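Local coordinates for protein exoribonuclease II, mitochondrial (Candida glabrata, PDB 6F3H) that degrades RNA from the 3' end as the exoribonuclease component of the mitochondrial RNA degradosome, with magnesium bound in its RNB domain, at residues D25-L30 with S679-P684; L614-C619 with T691-V696; Y632-G637 with S675-P680. The protein carries 1 engineered substitution. All blocks are in the same frame, centred on the assembly; numbering follows the deposited sequence.

Overall arrangement
Interactions 1 and 3 share S679 and P680, at the end of strand 677-679, and their centres are about 8 Å apart. Interaction 3 pairs that strand with strand 632-634 and is buried. Interaction 1 sets the N-terminal helix 27-31 against the following loop. It is partly buried and apolar across the join. Interaction 2 is buried and mixed, with N616 bonds beside apolar packing, and ties helix 603-625 to a later part of the same loop region. A backbone bond between R633 and Y693 links interactions 2 and 3, whose centres lie about 12 Å apart. Both of these reach phosphates of the bound RNA, whereas interaction 1 stays about 9 Å from the nucleic acid at its nearest atom.

Interaction 1: D25-L30 with S679-P684; sequences DPAELL and SPFPLP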
loop_
_atom_site.group_PDB
_atom_site.type_symbol
_atom_site.label_atom_id
_atom_site.label_comp_id
_atom_site.label_asym_id
_atom_site.label_seq_id
_atom_site.Cartn_x
_atom_site.Cartn_y
_atom_site.Cartn_z
ATOM N N ASP A 25 14.607 -19.323 -0.126
ATOM C CA ASP A 25 13.231 -19.317 0.326
ATOM C C ASP A 25 12.739 -17.883 0.440
ATOM O O ASP A 25 13.326 -17.092 1.203
ATOM C CB ASP A 25 13.138 -20.019 1.672
ATOM C CG ASP A 25 11.724 -20.169 2.161
ATOM O OD1 ASP A 25 10.779 -20.022 1.354
ATOM O OD2 ASP A 25 11.571 -20.422 3.375
ATOM N N PRO A 26 11.639 -17.523 -0.264
ATOM C CA PRO A 26 11.072 -16.168 -0.183
ATOM C C PRO A 26 10.843 -15.677 1.234
ATOM O O PRO A 26 10.789 -14.471 1.499
ATOM C CB PRO A 26 9.749 -16.311 -0.934
ATOM C CG PRO A 26 10.043 -17.348 -1.951
ATOM C CD PRO A 26 10.944 -18.345 -1.267
ATOM N N ALA A 27 10.690 -16.627 2.145
ATOM C CA ALA A 27 10.522 -16.302 3.549
ATOM C C ALA A 27 11.738 -15.596 4.148
ATOM O O ALA A 27 11.594 -14.825 5.102
ATOM C CB ALA A 27 10.221 -17.580 4.317
ATOM N N GLU A 28 12.946 -15.866 3.653
ATOM C CA GLU A 28 14.087 -15.183 4.259
ATOM C C GLU A 28 14.079 -13.691 3.944
ATOM O O GLU A 28 14.775 -12.916 4.619
ATOM C CB GLU A 28 15.402 -15.827 3.796
ATOM N N LEU A 29 13.269 -13.280 2.962
ATOM C CA LEU A 29 13.050 -11.868 2.683
ATOM C C LEU A 29 12.342 -11.210 3.844
ATOM O O LEU A 29 12.715 -10.120 4.293
ATOM C CB LEU A 29 12.202 -11.722 1.427
ATOM C CG LEU A 29 12.875 -12.231 0.163
ATOM C CD1 LEU A 29 11.901 -12.265 -1.010
ATOM C CD2 LEU A 29 14.101 -11.360 -0.131
ATOM N N LEU A 30 11.296 -11.865 4.328
ATOM C CA LEU A 30 10.568 -11.357 5.472
ATOM C C LEU A 30 11.430 -11.406 6.730
ATOM O O LEU A 30 11.431 -10.454 7.516
ATOM C CB LEU A 30 9.266 -12.153 5.645
ATOM C CG LEU A 30 8.123 -12.045 4.611
ATOM C CD1 LEU A 30 8.460 -12.599 3.280
ATOM C CD2 LEU A 30 6.911 -12.765 5.077
ATOM N N SER A 679 2.552 -10.930 6.918
ATOM C CA SER A 679 3.335 -12.141 7.050
ATOM C C SER A 679 2.414 -13.297 7.369
ATOM O O SER A 679 1.464 -13.135 8.141
ATOM C CB SER A 679 4.356 -12.021 8.180
ATOM O OG SER A 679 4.810 -13.293 8.568
ATOM N N PRO A 680 2.723 -14.492 6.877
ATOM C CA PRO A 680 1.914 -15.665 7.215
ATOM C C PRO A 680 2.311 -16.324 8.519
ATOM O O PRO A 680 1.683 -17.316 8.899
ATOM C CB PRO A 680 2.194 -16.615 6.046
ATOM C CG PRO A 680 3.373 -16.011 5.294
ATOM C CD PRO A 680 3.890 -14.857 6.073
ATOM N N PHE A 681 3.291 -15.790 9.230
ATOM C CA PHE A 681 3.652 -16.351 10.516
ATOM C C PHE A 681 4.083 -15.226 11.431
ATOM O O PHE A 681 4.528 -14.173 10.962
ATOM C CB PHE A 681 4.758 -17.395 10.378
ATOM C CG PHE A 681 5.816 -17.002 9.425
ATOM C CD1 PHE A 681 6.791 -16.097 9.801
ATOM C CD2 PHE A 681 5.836 -17.534 8.135
ATOM C CE1 PHE A 681 7.781 -15.725 8.906
ATOM C CE2 PHE A 681 6.818 -17.171 7.235
ATOM C CZ PHE A 681 7.796 -16.264 7.619
ATOM N N PRO A 682 3.977 -15.421 12.741
ATOM C CA PRO A 682 4.236 -14.335 13.691
ATOM C C PRO A 682 5.656 -13.810 13.613
ATOM O O PRO A 682 6.623 -14.571 13.584
ATOM C CB PRO A 682 3.984 -14.997 15.041
ATOM C CG PRO A 682 4.126 -16.472 14.770
ATOM C CD PRO A 682 3.558 -16.656 13.422
ATOM N N LEU A 683 5.767 -12.493 13.599
ATOM C CA LEU A 683 7.024 -11.784 13.702
ATOM C C LEU A 683 6.718 -10.530 14.484
ATOM O O LEU A 683 5.603 -10.003 14.387
ATOM C CB LEU A 683 7.603 -11.415 12.332
ATOM C CG LEU A 683 8.182 -12.610 11.607
ATOM C CD1 LEU A 683 8.502 -12.245 10.195
ATOM C CD2 LEU A 683 9.410 -13.080 12.349
ATOM N N PRO A 684 7.655 -10.041 15.276
ATOM C CA PRO A 684 7.364 -8.841 16.060
ATOM C C PRO A 684 7.034 -7.660 15.156
ATOM O O PRO A 684 7.702 -7.411 14.147
ATOM C CB PRO A 684 8.655 -8.603 16.855
ATOM C CG PRO A 684 9.688 -9.508 16.256
ATOM C CD PRO A 684 8.965 -10.631 15.593
#
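S679 OG donates to F681 O at 2.6 Å, and the same serine packs against L30 across the contact. The bond lies in the carbonyl plane of F681 and uses a lone pair of its oxygen. S679 OG and P680 CD both sit over one face of the F681 ring, near its rim, where the chain leaves strand 677-679. L30 brings CD2 to this place. L30 CD2 lies 3.8 Å from P680 CD and 4.1 Å from S679 CB. L30 CD2 is also 4.4 Å from F681 CZ. With CG anti to the carbonyl carbon (chi1 -68°), the L30 branch leaves its helix toward the loop. One helical turn earlier, A27 CB meets the edge of the F681 ring, 4.3 Å from F681 CZ. L683 CD1 comes up beside the L30 carbonyl. In the turn that leads into the helix, D25 OD1 takes a weak capping bond from A27 N, 3.5 Å long. The contact thus seats the N-terminal helix on the RNB domain. No hydrogen bond crosses between 25-30 and 679-684. S679 OG and D25 OD1 are bonded within their own segments and L30 O is taken by N636 ND2, so the join rests on apolar packing.

Interaction 2: L614-C619 with T691-V696; sequences LTNKLC and TAYLTV. With nucleotides of chain C.
Segment 691-696 runs as an extended, irregular chain past helix 614-619, with Y693 CA 4.7 Å from K617 CA and L694 N bonded to N616 O at 3.2 Å. Both segments belong to the RNB domain, and the contact joins helix 603-625 to the loop before helix 703-716. The side chain of T615 is about 8 Å from that of the magnesium ligand D410 at the nearest atoms. N616 makes the largest share of the contact. Its CG is anti to the carbonyl carbon (chi1 -72°), which lays the amide against the loop. N616 OD1 accepts from V696 N at 2.7 Å, with the donor tilted from the amide plane. N616 ND2 donates to Y693 OH at 3.2 Å and makes a weak second bond to T697. Both ends of the N616 amide are thus engaged. N616 CB sits over one face of the Y693 ring in a CH-pi contact, 3.8 Å from the centroid, while the amide and ring planes stand 74° apart. K617 CG lies at the ring edge. K617 CD touches T691 CG2, the two side chains crossing at about a right angle. The lysine NZ leads away to a salt bridge with D567. Further along the helix, C619 CB meets L694 CD2 at 3.8 Å, and its sulfur packs on V696 CG2. Y693 OH donates to OP1 of U4 of chain C at 2.5 Å. Through N616 the helix bonds the loop and supplies a donor to this RNA-binding hydroxyl.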
loop_
_atom_site.group_PDB
_atom_site.type_symbol
_atom_site.label_atom_id
_atom_site.label_comp_id
_atom_site.label_asym_id
_atom_site.label_seq_id
_atom_site.Cartn_x
_atom_site.Cartn_y
_atom_site.Cartn_z
ATOM N N LEU A 614 -4.648 -3.202 21.181
ATOM C CA LEU A 614 -4.593 -4.253 22.172
ATOM C C LEU A 614 -5.309 -5.493 21.679
ATOM O O LEU A 614 -4.764 -6.595 21.741
ATOM C CB LEU A 614 -5.208 -3.765 23.461
ATOM C CG LEU A 614 -5.291 -4.967 24.396
ATOM C CD1 LEU A 614 -3.887 -5.504 24.711
ATOM C CD2 LEU A 614 -6.058 -4.601 25.642
ATOM N N THR A 615 -6.508 -5.316 21.138
ATOM C CA THR A 615 -7.258 -6.421 20.559
ATOM C C THR A 615 -6.430 -7.183 19.554
ATOM O O THR A 615 -6.440 -8.415 19.521
ATOM C CB THR A 615 -8.470 -5.872 19.832
ATOM O OG1 THR A 615 -9.174 -4.981 20.695
ATOM C CG2 THR A 615 -9.358 -6.994 19.370
ATOM N N ASN A 616 -5.752 -6.450 18.679
ATOM C CA ASN A 616 -4.983 -7.097 17.642
ATOM C C ASN A 616 -3.777 -7.803 18.235
ATOM O O ASN A 616 -3.423 -8.899 17.791
ATOM C CB ASN A 616 -4.590 -6.070 16.599
ATOM C CG ASN A 616 -5.761 -5.646 15.765
ATOM O OD1 ASN A 616 -6.623 -6.457 15.444
ATOM N ND2 ASN A 616 -5.806 -4.373 15.404
ATOM N N LYS A 617 -3.162 -7.218 19.273
ATOM C CA LYS A 617 -2.061 -7.905 19.940
ATOM C C LYS A 617 -2.526 -9.223 20.530
ATOM O O LYS A 617 -1.821 -10.231 20.452
ATOM C CB LYS A 617 -1.455 -7.051 21.049
ATOM C CG LYS A 617 -0.495 -5.997 20.591
ATOM C CD LYS A 617 0.279 -5.462 21.780
ATOM C CE LYS A 617 -0.546 -4.512 22.661
ATOM N NZ LYS A 617 0.321 -3.814 23.668
ATOM N N LEU A 618 -3.714 -9.242 21.121
ATOM C CA LEU A 618 -4.141 -10.442 21.827
ATOM C C LEU A 618 -4.485 -11.576 20.873
ATOM O O LEU A 618 -4.192 -12.739 21.166
ATOM C CB LEU A 618 -5.329 -10.126 22.720
ATOM C CG LEU A 618 -4.882 -9.335 23.950
ATOM C CD1 LEU A 618 -6.058 -8.965 24.830
ATOM C CD2 LEU A 618 -3.814 -10.095 24.727
ATOM N N CYS A 619 -5.103 -11.274 19.726
ATOM C CA CYS A 619 -5.381 -12.360 18.790
ATOM C C CYS A 619 -4.113 -12.965 18.244
ATOM O O CYS A 619 -4.117 -14.129 17.827
ATOM C CB CYS A 619 -6.253 -11.909 17.640
ATOM S SG CYS A 619 -7.919 -11.837 18.120
ATOM N N THR A 691 6.064 -7.650 20.276
ATOM C CA THR A 691 5.311 -8.876 20.143
ATOM C C THR A 691 4.578 -8.904 18.806
ATOM O O THR A 691 4.454 -7.890 18.108
ATOM C CB THR A 691 4.375 -9.056 21.341
ATOM O OG1 THR A 691 3.930 -10.415 21.368
ATOM C CG2 THR A 691 3.180 -8.080 21.308
ATOM N N ALA A 692 4.114 -10.103 18.451
ATOM C CA ALA A 692 3.325 -10.303 17.248
ATOM C C ALA A 692 2.065 -9.430 17.257
ATOM O O ALA A 692 1.627 -8.945 18.297
ATOM C CB ALA A 692 2.936 -11.773 17.116
ATOM N N TYR A 693 1.485 -9.236 16.069
ATOM C CA TYR A 693 0.341 -8.343 15.867
ATOM C C TYR A 693 -0.506 -8.904 14.741
ATOM O O TYR A 693 0.002 -9.084 13.634
ATOM C CB TYR A 693 0.820 -6.938 15.525
ATOM C CG TYR A 693 -0.238 -5.868 15.504
ATOM C CD1 TYR A 693 -0.665 -5.278 16.686
ATOM C CD2 TYR A 693 -0.746 -5.378 14.306
ATOM C CE1 TYR A 693 -1.612 -4.277 16.684
ATOM C CE2 TYR A 693 -1.690 -4.366 14.292
ATOM C CZ TYR A 693 -2.119 -3.818 15.489
ATOM O OH TYR A 693 -3.060 -2.809 15.502
ATOM N N LEU A 694 -1.776 -9.182 15.004
ATOM C CA LEU A 694 -2.644 -9.823 14.025
ATOM C C LEU A 694 -3.945 -9.047 13.961
ATOM O O LEU A 694 -4.675 -8.990 14.951
ATOM C CB LEU A 694 -2.893 -11.284 14.405
ATOM C CG LEU A 694 -3.747 -12.136 13.465
ATOM C CD1 LEU A 694 -3.036 -13.430 13.174
ATOM C CD2 LEU A 694 -5.115 -12.443 14.048
ATOM N N THR A 695 -4.242 -8.459 12.806
ATOM C CA THR A 695 -5.304 -7.464 12.715
ATOM C C THR A 695 -6.634 -8.152 12.457
ATOM O O THR A 695 -6.775 -8.895 11.487
ATOM C CB THR A 695 -5.020 -6.434 11.617
ATOM O OG1 THR A 695 -5.008 -7.081 10.343
ATOM C CG2 THR A 695 -3.695 -5.754 11.847
ATOM N N VAL A 696 -7.610 -7.876 13.323
ATOM C CA VAL A 696 -8.932 -8.492 13.273
ATOM C C VAL A 696 -10.025 -7.435 13.381
ATOM O O VAL A 696 -11.212 -7.720 13.191
ATOM C CB VAL A 696 -9.070 -9.509 14.402
ATOM C CG1 VAL A 696 -8.345 -10.776 14.055
ATOM C CG2 VAL A 696 -8.486 -8.905 15.636
ATOM P P U C 4 -3.006 -0.057 13.164
ATOM O OP1 U C 4 -3.456 -1.439 13.420
ATOM O OP2 U C 4 -2.763 0.397 11.783
ATOM O "O5'" U C 4 -4.133 0.864 13.745
ATOM C "C5'" U C 4 -4.382 0.852 15.126
ATOM C "C4'" U C 4 -5.439 1.844 15.423
ATOM O "O4'" U C 4 -4.887 3.176 15.287
ATOM C "C3'" U C 4 -6.582 1.836 14.440
ATOM O "O3'" U C 4 -7.490 0.775 14.634
ATOM C "C2'" U C 4 -7.162 3.227 14.619
ATOM O "O2'" U C 4 -7.923 3.306 15.813
ATOM C "C1'" U C 4 -5.885 4.052 14.804
ATOM N N1 U C 4 -5.435 4.641 13.522
ATOM C C2 U C 4 -5.952 5.884 13.221
ATOM O O2 U C 4 -6.709 6.482 13.961
ATOM N N3 U C 4 -5.541 6.413 12.032
ATOM C C4 U C 4 -4.688 5.819 11.131
ATOM O O4 U C 4 -4.418 6.439 10.098
ATOM C C5 U C 4 -4.196 4.522 11.505
ATOM C C6 U C 4 -4.577 3.987 12.660
#

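Interaction 3: Y632-G637 with S675-P680; sequences YRCYNG and SSFYSP. With nucleotides of chain C.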
loop_
_atom_site.group_PDB
_atom_site.type_symbol
_atom_site.label_atom_id
_atom_site.label_comp_id
_atom_site.label_asym_id
_atom_site.label_seq_id
_atom_site.Cartn_x
_atom_site.Cartn_y
_atom_site.Cartn_z
ATOM N N TYR A 632 -0.371 -12.013 9.867
ATOM C CA TYR A 632 0.142 -11.073 10.843
ATOM C C TYR A 632 0.606 -9.822 10.131
ATOM O O TYR A 632 0.728 -9.794 8.912
ATOM C CB TYR A 632 1.291 -11.687 11.649
ATOM C CG TYR A 632 0.924 -12.999 12.302
ATOM C CD1 TYR A 632 0.723 -14.146 11.542
ATOM C CD2 TYR A 632 0.746 -13.087 13.682
ATOM C CE1 TYR A 632 0.366 -15.347 12.133
ATOM C CE2 TYR A 632 0.381 -14.290 14.289
ATOM C CZ TYR A 632 0.194 -15.424 13.508
ATOM O OH TYR A 632 -0.160 -16.651 14.065
ATOM N N ARG A 633 0.863 -8.778 10.907
ATOM C CA ARG A 633 1.440 -7.554 10.394
ATOM C C ARG A 633 2.696 -7.313 11.211
ATOM O O ARG A 633 2.625 -7.220 12.439
ATOM C CB ARG A 633 0.475 -6.379 10.524
ATOM C CG ARG A 633 1.199 -5.042 10.441
ATOM C CD ARG A 633 0.271 -3.854 10.437
ATOM N NE ARG A 633 -0.981 -4.155 9.770
ATOM C CZ ARG A 633 -2.047 -3.370 9.831
ATOM N NH1 ARG A 633 -1.989 -2.246 10.546
ATOM N NH2 ARG A 633 -3.167 -3.723 9.197
ATOM N N CYS A 634 3.835 -7.190 10.534
ATOM C CA CYS A 634 5.141 -7.234 11.172
ATOM C C CYS A 634 5.919 -5.994 10.808
ATOM O O CYS A 634 5.558 -5.261 9.891
ATOM C CB CYS A 634 5.936 -8.482 10.777
ATOM S SG CYS A 634 4.909 -9.936 10.597
ATOM N N TYR A 635 6.992 -5.763 11.551
ATOM C CA TYR A 635 7.870 -4.639 11.272
ATOM C C TYR A 635 9.238 -5.029 11.798
ATOM O O TYR A 635 9.374 -5.304 12.995
ATOM C CB TYR A 635 7.365 -3.347 11.921
ATOM C CG TYR A 635 8.269 -2.155 11.693
ATOM C CD1 TYR A 635 9.479 -2.056 12.350
ATOM C CD2 TYR A 635 7.924 -1.134 10.823
ATOM C CE1 TYR A 635 10.334 -0.996 12.144
ATOM C CE2 TYR A 635 8.791 -0.059 10.608
ATOM C CZ TYR A 635 9.998 -0.005 11.282
ATOM O OH TYR A 635 10.900 1.024 11.125
ATOM N N ASN A 636 10.245 -5.012 10.915
ATOM C CA ASN A 636 11.587 -5.458 11.264
ATOM C C ASN A 636 12.485 -4.322 11.668
ATOM O O ASN A 636 13.313 -4.483 12.563
ATOM C CB ASN A 636 12.279 -6.150 10.096
ATOM C CG ASN A 636 11.720 -7.498 9.795
ATOM O OD1 ASN A 636 10.912 -8.029 10.547
ATOM N ND2 ASN A 636 12.147 -8.071 8.671
ATOM N N GLY A 637 12.419 -3.224 10.959
ATOM C CA GLY A 637 13.399 -2.202 11.171
ATOM C C GLY A 637 14.546 -2.447 10.228
ATOM O O GLY A 637 14.510 -3.329 9.363
ATOM N N SER A 675 9.147 -0.121 6.850
ATOM C CA SER A 675 7.700 -0.085 6.768
ATOM C C SER A 675 7.182 -1.437 7.222
ATOM O O SER A 675 7.933 -2.411 7.339
ATOM C CB SER A 675 7.198 0.254 5.357
ATOM O OG SER A 675 6.970 -0.905 4.568
ATOM N N SER A 676 5.889 -1.480 7.497
ATOM C CA SER A 676 5.277 -2.683 8.019
ATOM C C SER A 676 4.789 -3.539 6.861
ATOM O O SER A 676 4.513 -3.049 5.764
ATOM C CB SER A 676 4.149 -2.331 8.999
ATOM O OG SER A 676 2.862 -2.350 8.399
ATOM N N PHE A 677 4.738 -4.838 7.103
ATOM C CA PHE A 677 4.398 -5.785 6.063
ATOM C C PHE A 677 3.605 -6.926 6.659
ATOM O O PHE A 677 3.770 -7.260 7.830
ATOM C CB PHE A 677 5.658 -6.329 5.350
ATOM C CG PHE A 677 6.644 -7.031 6.265
ATOM C CD1 PHE A 677 7.596 -6.305 6.981
ATOM C CD2 PHE A 677 6.619 -8.415 6.414
ATOM C CE1 PHE A 677 8.504 -6.953 7.821
ATOM C CE2 PHE A 677 7.525 -9.067 7.255
ATOM C CZ PHE A 677 8.462 -8.338 7.963
ATOM N N TYR A 678 2.754 -7.521 5.834
ATOM C CA TYR A 678 1.993 -8.702 6.203
ATOM C C TYR A 678 2.842 -9.959 6.067
ATOM O O TYR A 678 3.755 -10.039 5.243
ATOM C CB TYR A 678 0.718 -8.806 5.360
ATOM C CG TYR A 678 -0.280 -7.688 5.668
ATOM C CD1 TYR A 678 -0.938 -7.645 6.891
ATOM C CD2 TYR A 678 -0.545 -6.668 4.758
ATOM C CE1 TYR A 678 -1.839 -6.625 7.206
ATOM C CE2 TYR A 678 -1.459 -5.643 5.065
ATOM C CZ TYR A 678 -2.103 -5.636 6.295
ATOM O OH TYR A 678 -3.012 -4.659 6.656
ATOM N N SER A 679 2.552 -10.930 6.918
ATOM C CA SER A 679 3.335 -12.141 7.050
ATOM C C SER A 679 2.414 -13.297 7.369
ATOM O O SER A 679 1.464 -13.135 8.141
ATOM C CB SER A 679 4.356 -12.021 8.180
ATOM O OG SER A 679 4.810 -13.293 8.568
ATOM N N PRO A 680 2.723 -14.492 6.877
ATOM C CA PRO A 680 1.914 -15.665 7.215
ATOM C C PRO A 680 2.311 -16.324 8.519
ATOM O O PRO A 680 1.683 -17.316 8.899
ATOM C CB PRO A 680 2.194 -16.615 6.046
ATOM C CG PRO A 680 3.373 -16.011 5.294
ATOM C CD PRO A 680 3.890 -14.857 6.073
ATOM P P G C 2 5.025 2.873 7.085
ATOM O OP1 G C 2 4.654 1.494 6.628
ATOM O OP2 G C 2 4.358 4.140 6.664
ATOM O "O5'" G C 2 4.975 2.950 8.665
ATOM C "C5'" G C 2 5.808 2.115 9.444
ATOM C "C4'" G C 2 5.455 2.196 10.902
ATOM O "O4'" G C 2 5.839 3.476 11.444
ATOM C "C3'" G C 2 3.986 2.084 11.234
ATOM O "O3'" G C 2 3.564 0.741 11.220
ATOM C "C2'" G C 2 3.912 2.741 12.601
ATOM O "O2'" G C 2 4.343 1.861 13.621
ATOM C "C1'" G C 2 4.945 3.850 12.458
ATOM N N9 G C 2 4.318 5.067 11.996
ATOM C C8 G C 2 4.422 5.499 10.702
ATOM N N7 G C 2 3.774 6.601 10.525
ATOM C C5 G C 2 3.231 6.868 11.775
ATOM C C6 G C 2 2.430 7.944 12.165
ATOM O O6 G C 2 2.069 8.854 11.415
ATOM N N1 G C 2 2.073 7.874 13.528
ATOM C C2 G C 2 2.442 6.880 14.429
ATOM N N2 G C 2 1.981 7.019 15.707
ATOM N N3 G C 2 3.213 5.845 14.050
ATOM C C4 G C 2 3.551 5.926 12.726
ATOM P P A C 3 2.061 0.398 10.859
ATOM O OP1 A C 3 1.860 -1.075 10.851
ATOM O OP2 A C 3 1.733 1.176 9.664
ATOM O "O5'" A C 3 1.259 1.064 12.063
ATOM C "C5'" A C 3 1.353 0.544 13.377
ATOM C "C4'" A C 3 0.448 1.273 14.340
ATOM O "O4'" A C 3 0.935 2.624 14.549
ATOM C "C3'" A C 3 -0.999 1.452 13.895
ATOM O "O3'" A C 3 -1.791 0.306 14.135
ATOM C "C2'" A C 3 -1.434 2.687 14.668
ATOM O "O2'" A C 3 -1.733 2.385 16.011
ATOM C "C1'" A C 3 -0.151 3.513 14.639
ATOM N N9 A C 3 -0.137 4.300 13.418
ATOM C C8 A C 3 0.367 3.961 12.198
ATOM N N7 A C 3 0.177 4.883 11.303
ATOM C C5 A C 3 -0.506 5.847 12.002
ATOM C C6 A C 3 -0.995 7.074 11.613
ATOM N N6 A C 3 -0.855 7.539 10.375
ATOM N N1 A C 3 -1.636 7.793 12.563
ATOM C C2 A C 3 -1.760 7.299 13.813
ATOM N N3 A C 3 -1.336 6.144 14.301
ATOM C C4 A C 3 -0.727 5.492 13.311
ATOM P P U C 4 -3.006 -0.057 13.164
ATOM O OP1 U C 4 -3.456 -1.439 13.420
ATOM O OP2 U C 4 -2.763 0.397 11.783
ATOM O "O5'" U C 4 -4.133 0.864 13.745
ATOM C "C5'" U C 4 -4.382 0.852 15.126
ATOM C "C4'" U C 4 -5.439 1.844 15.423
ATOM O "O4'" U C 4 -4.887 3.176 15.287
ATOM C "C3'" U C 4 -6.582 1.836 14.440
ATOM O "O3'" U C 4 -7.490 0.775 14.634
ATOM C "C2'" U C 4 -7.162 3.227 14.619
ATOM O "O2'" U C 4 -7.923 3.306 15.813
ATOM C "C1'" U C 4 -5.885 4.052 14.804
ATOM N N1 U C 4 -5.435 4.641 13.522
ATOM C C2 U C 4 -5.952 5.884 13.221
ATOM O O2 U C 4 -6.709 6.482 13.961
ATOM N N3 U C 4 -5.541 6.413 12.032
ATOM C C4 U C 4 -4.688 5.819 11.131
ATOM O O4 U C 4 -4.418 6.439 10.098
ATOM C C5 U C 4 -4.196 4.522 11.505
ATOM C C6 U C 4 -4.577 3.987 12.660
#
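R633 and Y678 face each other as a non-hydrogen-bonded pair in a two-stranded antiparallel sheet of the RNB domain. The flanking pairs, Y632 with S679 and C634 with F677, carry two backbone bonds each. The R633 side chain runs beside Y678 in the same direction. R633 CB lies 4.1 Å from Y678 CE1. CG and CD pass S676 OG, and R633 CD comes within 3.2 Å of OP1 of A3 of chain C. A bend at chi3 (-33°) then turns the guanidinium, and R633 NE lies 3.7 Å from Y678 CE1. At the tip, R633 NH2 makes a weak bond to Y678 OH at 2.7 Å, while R633 NH1 makes another to OP2 of U4 of chain C at 3.0 Å. The guanidinium and phenol planes are 79° apart. S676 OG bonds OP1 of A3 of chain C at 2.9 Å. R633 and S676 thus reach the adjacent phosphates of A3 and U4 of chain C. On the face that carries C634 and F677, the F677 ring packs on C634 and the N636 amide. F677 CG sits between its backbone N and carbonyl carbon (chi1 59°), which brings the ring under C634. C634 CB lies over the F677 ring, 4.1 Å from the centroid. N636 ND2 donates to L30 O, and N636 OD1 meets the ring edge 3.6 Å from F677 CZ.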